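Local coordinates for protein oxidoreductase (Thermotoga maritima, PDB 1ZH8) that probably catalyses the NADP-dependent oxidation of a CH-OH group, or the reverse reduction, on a substrate that has not been defined, at residues 164-169 with 238-243; 209-214 with 260-265. One frame throughout, in Å; residues are numbered along the deposited sequence. Where two conformers were deposited one is given.

Contact 1 (164-169 with 238-243)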
loop_
_atom_site.group_PDB
_atom_site.type_symbol
_atom_site.label_atom_id
_atom_site.label_comp_id
_atom_site.label_asym_id
_atom_site.label_seq_id
_atom_site.Cartn_x
_atom_site.Cartn_y
_atom_site.Cartn_z
ATOM N N VAL A 164 5.889 10.596 7.349
ATOM C CA VAL A 164 6.067 10.467 5.895
ATOM C C VAL A 164 5.049 9.504 5.261
ATOM O O VAL A 164 4.393 9.858 4.280
ATOM C CB VAL A 164 7.508 9.983 5.525
ATOM C CG1 VAL A 164 7.623 9.719 4.018
ATOM C CG2 VAL A 164 8.579 10.980 5.994
ATOM N N PHE A 165 4.928 8.303 5.836
ATOM C CA PHE A 165 4.154 7.186 5.270
ATOM C C PHE A 165 3.543 6.299 6.364
ATOM O O PHE A 165 4.248 5.843 7.265
ATOM C CB PHE A 165 5.066 6.339 4.357
ATOM C CG PHE A 165 4.439 5.052 3.848
ATOM C CD1 PHE A 165 3.466 5.075 2.857
ATOM C CD2 PHE A 165 4.851 3.816 4.340
ATOM C CE1 PHE A 165 2.900 3.881 2.374
ATOM C CE2 PHE A 165 4.277 2.619 3.879
ATOM C CZ PHE A 165 3.308 2.650 2.889
HETATM N N MSE A 166 2.239 6.056 6.284
HETATM C CA MSE A 166 1.615 5.041 7.120
HETATM C C MSE A 166 1.023 3.914 6.279
HETATM O O MSE A 166 0.507 4.145 5.176
HETATM C CB MSE A 166 0.569 5.613 8.098
HETATM C CG MSE A 166 -0.596 6.257 7.468
HETATM SE SE MSE A 166 -2.381 5.749 8.242
HETATM C CE MSE A 166 -2.486 3.988 7.323
ATOM N N ASN A 167 1.120 2.690 6.804
ATOM C CA ASN A 167 0.502 1.520 6.178
ATOM C C ASN A 167 -0.265 0.726 7.218
ATOM O O ASN A 167 0.241 0.426 8.304
ATOM C CB ASN A 167 1.579 0.654 5.508
ATOM C CG ASN A 167 1.009 -0.568 4.793
ATOM O OD1 ASN A 167 1.658 -1.597 4.730
ATOM N ND2 ASN A 167 -0.202 -0.456 4.256
ATOM N N TRP A 168 -1.520 0.452 6.906
ATOM C CA TRP A 168 -2.328 -0.398 7.746
ATOM C C TRP A 168 -2.860 -1.504 6.847
ATOM O O TRP A 168 -3.590 -1.243 5.882
ATOM C CB TRP A 168 -3.468 0.386 8.382
ATOM C CG TRP A 168 -4.068 -0.215 9.626
ATOM C CD1 TRP A 168 -3.807 -1.448 10.154
ATOM C CD2 TRP A 168 -5.075 0.372 10.470
ATOM N NE1 TRP A 168 -4.564 -1.653 11.287
ATOM C CE2 TRP A 168 -5.349 -0.557 11.506
ATOM C CE3 TRP A 168 -5.769 1.591 10.451
ATOM C CZ2 TRP A 168 -6.263 -0.297 12.533
ATOM C CZ3 TRP A 168 -6.689 1.853 11.472
ATOM C CH2 TRP A 168 -6.933 0.907 12.496
ATOM N N GLN A 169 -2.460 -2.735 7.152
ATOM C CA GLN A 169 -2.931 -3.910 6.432
ATOM C C GLN A 169 -3.660 -4.790 7.389
ATOM O O GLN A 169 -3.083 -5.217 8.387
ATOM C CB GLN A 169 -1.765 -4.722 5.888
ATOM C CG GLN A 169 -0.944 -3.972 4.938
ATOM C CD GLN A 169 -0.109 -4.884 4.127
ATOM O OE1 GLN A 169 -0.514 -6.020 3.832
ATOM N NE2 GLN A 169 1.079 -4.411 3.754
ATOM N N PHE A 238 -3.670 7.277 -0.245
ATOM C CA PHE A 238 -4.266 8.564 0.012
ATOM C C PHE A 238 -3.186 9.486 0.570
ATOM O O PHE A 238 -2.076 9.062 0.882
ATOM C CB PHE A 238 -5.455 8.434 0.987
ATOM C CG PHE A 238 -5.162 7.582 2.197
ATOM C CD1 PHE A 238 -5.205 6.172 2.111
ATOM C CD2 PHE A 238 -4.840 8.167 3.413
ATOM C CE1 PHE A 238 -4.950 5.361 3.206
ATOM C CE2 PHE A 238 -4.581 7.358 4.540
ATOM C CZ PHE A 238 -4.643 5.954 4.438
ATOM N N GLU A 239 -3.518 10.758 0.680
ATOM C CA GLU A 239 -2.600 11.712 1.247
ATOM C C GLU A 239 -3.388 12.491 2.293
ATOM O O GLU A 239 -4.526 12.879 2.067
ATOM C CB GLU A 239 -2.044 12.603 0.137
ATOM C CG GLU A 239 -1.000 13.600 0.565
ATOM C CD GLU A 239 -0.386 14.363 -0.617
ATOM O OE1 GLU A 239 -0.930 14.309 -1.742
ATOM O OE2 GLU A 239 0.652 15.027 -0.412
ATOM N N PHE A 240 -2.808 12.657 3.469
ATOM C CA PHE A 240 -3.411 13.523 4.462
ATOM C C PHE A 240 -3.172 14.987 4.060
ATOM O O PHE A 240 -2.253 15.286 3.274
ATOM C CB PHE A 240 -2.803 13.238 5.830
ATOM C CG PHE A 240 -3.157 11.890 6.391
ATOM C CD1 PHE A 240 -2.355 10.770 6.125
ATOM C CD2 PHE A 240 -4.263 11.743 7.222
ATOM C CE1 PHE A 240 -2.662 9.525 6.668
ATOM C CE2 PHE A 240 -4.602 10.490 7.747
ATOM C CZ PHE A 240 -3.804 9.384 7.475
ATOM N N GLU A 241 -3.985 15.893 4.603
ATOM C CA GLU A 241 -3.797 17.331 4.352
ATOM C C GLU A 241 -2.435 17.792 4.785
ATOM O O GLU A 241 -1.949 18.781 4.265
ATOM C CB GLU A 241 -4.844 18.178 5.067
ATOM C CG GLU A 241 -6.247 18.084 4.449
ATOM C CD GLU A 241 -7.297 18.818 5.277
ATOM O OE1 GLU A 241 -6.920 19.440 6.303
ATOM O OE2 GLU A 241 -8.493 18.783 4.903
ATOM N N ASN A 242 -1.816 17.082 5.740
ATOM C CA ASN A 242 -0.471 17.456 6.218
ATOM C C ASN A 242 0.665 16.991 5.303
ATOM O O ASN A 242 1.814 17.305 5.547
ATOM C CB ASN A 242 -0.230 17.037 7.685
ATOM C CG ASN A 242 -0.162 15.523 7.877
ATOM O OD1 ASN A 242 0.077 14.755 6.938
ATOM N ND2 ASN A 242 -0.362 15.088 9.118
ATOM N N GLY A 243 0.334 16.230 4.263
ATOM C CA GLY A 243 1.343 15.753 3.311
ATOM C C GLY A 243 1.774 14.312 3.503
ATOM O O GLY A 243 2.539 13.793 2.681
HETATM O O HOH W 1 4.958 12.227 2.738
#

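Contact 2 (209-214 with 260-265)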
loop_
_atom_site.group_PDB
_atom_site.type_symbol
_atom_site.label_atom_id
_atom_site.label_comp_id
_atom_site.label_asym_id
_atom_site.label_seq_id
_atom_site.Cartn_x
_atom_site.Cartn_y
_atom_site.Cartn_z
ATOM N N LEU A 209 -7.645 10.263 13.701
ATOM C CA LEU A 209 -7.258 10.658 15.043
ATOM C C LEU A 209 -5.742 10.875 15.122
ATOM O O LEU A 209 -5.259 11.854 15.720
ATOM C CB LEU A 209 -7.695 9.601 16.038
ATOM C CG LEU A 209 -7.293 9.774 17.508
ATOM C CD1 LEU A 209 -8.041 10.957 18.120
ATOM C CD2 LEU A 209 -7.583 8.487 18.274
ATOM N N ILE A 210 -5.000 9.972 14.496
ATOM C CA ILE A 210 -3.555 9.976 14.615
ATOM C C ILE A 210 -2.929 10.993 13.675
ATOM O O ILE A 210 -1.992 11.679 14.063
ATOM C CB ILE A 210 -2.958 8.579 14.366
ATOM C CG1 ILE A 210 -3.459 7.589 15.427
ATOM C CG2 ILE A 210 -1.424 8.633 14.418
ATOM C CD1 ILE A 210 -3.365 6.156 15.013
ATOM N N LEU A 211 -3.474 11.121 12.462
ATOM C CA LEU A 211 -2.820 11.955 11.451
ATOM C C LEU A 211 -3.611 13.127 10.876
ATOM O O LEU A 211 -3.046 13.905 10.093
ATOM C CB LEU A 211 -2.249 11.079 10.316
ATOM C CG LEU A 211 -1.096 10.165 10.737
ATOM C CD1 LEU A 211 -0.859 9.080 9.714
ATOM C CD2 LEU A 211 0.168 10.963 11.021
ATOM N N GLY A 212 -4.885 13.260 11.260
ATOM C CA GLY A 212 -5.742 14.364 10.800
ATOM C C GLY A 212 -6.522 13.998 9.537
ATOM O O GLY A 212 -6.594 12.815 9.162
ATOM N N GLU A 213 -7.075 15.008 8.874
ATOM C CA GLU A 213 -7.982 14.827 7.741
ATOM C C GLU A 213 -7.304 14.356 6.471
ATOM O O GLU A 213 -6.157 14.729 6.174
ATOM C CB GLU A 213 -8.707 16.141 7.420
ATOM C CG GLU A 213 -9.351 16.843 8.627
ATOM C CD GLU A 213 -10.516 16.084 9.261
ATOM O OE1 GLU A 213 -10.881 14.977 8.812
ATOM O OE2 GLU A 213 -11.076 16.608 10.234
ATOM N N ILE A 214 -8.042 13.569 5.702
ATOM C CA ILE A 214 -7.552 13.049 4.439
ATOM C C ILE A 214 -8.020 13.922 3.273
ATOM O O ILE A 214 -9.186 14.282 3.196
ATOM C CB ILE A 214 -7.979 11.577 4.266
ATOM C CG1 ILE A 214 -7.296 10.743 5.350
ATOM C CG2 ILE A 214 -7.542 11.062 2.918
ATOM C CD1 ILE A 214 -8.082 9.590 5.880
ATOM N N PHE A 260 0.436 -2.236 11.363
ATOM C CA PHE A 260 0.013 -0.856 11.374
ATOM C C PHE A 260 1.244 -0.024 11.728
ATOM O O PHE A 260 1.653 0.012 12.890
ATOM C CB PHE A 260 -1.139 -0.685 12.363
ATOM C CG PHE A 260 -1.769 0.685 12.354
ATOM C CD1 PHE A 260 -1.346 1.677 11.456
ATOM C CD2 PHE A 260 -2.801 0.979 13.230
ATOM C CE1 PHE A 260 -1.931 2.934 11.450
ATOM C CE2 PHE A 260 -3.400 2.233 13.231
ATOM C CZ PHE A 260 -2.964 3.216 12.344
ATOM N N GLU A 261 1.847 0.612 10.715
ATOM C CA GLU A 261 3.164 1.281 10.836
ATOM C C GLU A 261 3.133 2.722 10.361
ATOM O O GLU A 261 2.448 3.056 9.375
ATOM C CB GLU A 261 4.216 0.554 10.015
ATOM C CG GLU A 261 4.755 -0.731 10.648
ATOM C CD GLU A 261 5.187 -1.788 9.622
ATOM O OE1 GLU A 261 5.118 -1.512 8.399
ATOM O OE2 GLU A 261 5.579 -2.904 10.049
ATOM N N ILE A 262 3.861 3.584 11.063
ATOM C CA ILE A 262 3.989 4.990 10.653
ATOM C C ILE A 262 5.468 5.320 10.654
ATOM O O ILE A 262 6.144 5.149 11.663
ATOM C CB ILE A 262 3.204 5.968 11.561
ATOM C CG1 ILE A 262 1.774 5.495 11.740
ATOM C CG2 ILE A 262 3.172 7.354 10.946
ATOM C CD1 ILE A 262 0.961 6.332 12.682
ATOM N N THR A 263 5.976 5.722 9.496
ATOM C CA THR A 263 7.380 6.046 9.326
ATOM C C THR A 263 7.496 7.542 9.109
ATOM O O THR A 263 6.773 8.128 8.279
ATOM C CB THR A 263 7.997 5.288 8.131
ATOM O OG1 THR A 263 7.659 3.903 8.223
ATOM C CG2 THR A 263 9.508 5.396 8.130
ATOM N N GLY A 264 8.398 8.160 9.866
ATOM C CA GLY A 264 8.700 9.578 9.715
ATOM C C GLY A 264 10.145 9.818 9.321
ATOM O O GLY A 264 10.881 8.879 8.974
ATOM N N THR A 265 10.568 11.075 9.400
ATOM C CA THR A 265 11.908 11.450 8.958
ATOM C C THR A 265 12.947 11.038 9.975
ATOM O O THR A 265 14.109 10.882 9.627
ATOM C CB THR A 265 12.035 12.977 8.727
ATOM O OG1 THR A 265 11.583 13.664 9.896
ATOM C CG2 THR A 265 11.188 13.427 7.508
#

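Contact 1 (164-169 with 238-243)
Met166 on strand 163-171 meets Phe238 and Phe240 on strand 233-240 across strand 245-251, which runs between the two in the same sheet, so this is a contact between next-but-one strands. Met166 is a selenomethionine. Its CG sits between the backbone N and the carbonyl carbon (chi1 63°), and the chain then bends at both later torsions. The middle of the side chain reaches Phe240 and its end reaches Phe238. CG lies 3.9 Å from Phe240 CE1, near the plane of the ring. SE also comes to the edge, 5.2 Å from the Phe240 ring centroid, a Met-aromatic contact. CE continues to Phe238 CZ, 4.1 Å away. The two phenyl groups meet as well: Phe240 CZ lies in the plane of the Phe238 ring, at its edge. Beyond Phe240 the strand ends in a type I turn closed by Gly243 N and Phe240 O. A water there donates to Val164 O and to Gly243 O, each at 2.9 Å. Direct contact between the segments is therefore apolar and relies on shape and dispersion, while the one polar link passes through water at the turn.

Contact 2 (209-214 with 260-265)
Ile210, near the end of helix 195-211, packs against Phe260 and Ile262 on strand 259-264. Its CB points toward the strand and divides the side chain into two branches that take different partners. The short branch, CG2, is anti to the backbone N. It meets the tip of Ile262, with CG2 3.7 Å from Ile262 CD1. The long branch starts at CG1, which lies beside the backbone N (chi1 -63°). CG1 itself acts as a spacer. It carries CD1 outward to the far end of the Phe260 ring, where CD1 is 4.0 Å from Phe260 CZ. The methyl meets the ring obliquely, and the two side chains come from opposite directions.

This is helix-on-sheet packing in the GFO/IDH/MocA C-terminal domain, where helix 195-211 lies on one face of the large mixed sheet. Phe260 and Ile262 are two residues apart on the strand, and both reach that face. Thr263 packs instead on Trp171 of the second subunit.

Leu211 adds a looser touch, its CD1 4.4 Å from Ile262 CD1. That one methyl of Ile262 thus meets both helix residues. The backbones stay well apart, with Leu211 CA 9.8 Å from Ile262 CA, and side chains fill the distance. The helix stops just after this point. Gly212 leaves the helical conformation with a positive phi of 92°, and the chain turns toward strand 214-222.

Neighbours complete the setting. The Phe260 ring stacks on that of Trp168 and touches Phe148 of helix 146-156, which also supplies Ala151 against Ile210. On the strand side, Ile269 and Ile271 of strand 268-272 pack against Ile262.

In the fold
Both contacts are buried at their touching residues and reach the same mixed sheet, with centres about 6 Å apart. Contact 1 joins two next-but-one strands by side chains on one face of the sheet. Contact 2 joins strand 259-264 to helix 195-211, which also covers contact 1. Strands 163-171 and 259-264 are neighbours, joined at a classic beta bulge where Val164 and Phe165 both face Thr263. Met166 of contact 1 also touches Leu211 and Ile262 of contact 2, and Leu211 touches Phe240, so the apolar layers are continuous. Contact 2 is wholly aliphatic and aromatic. Contact 1 adds a Met-aromatic contact and a bridging water, near a turn whose Glu241 and Asn242 are exposed.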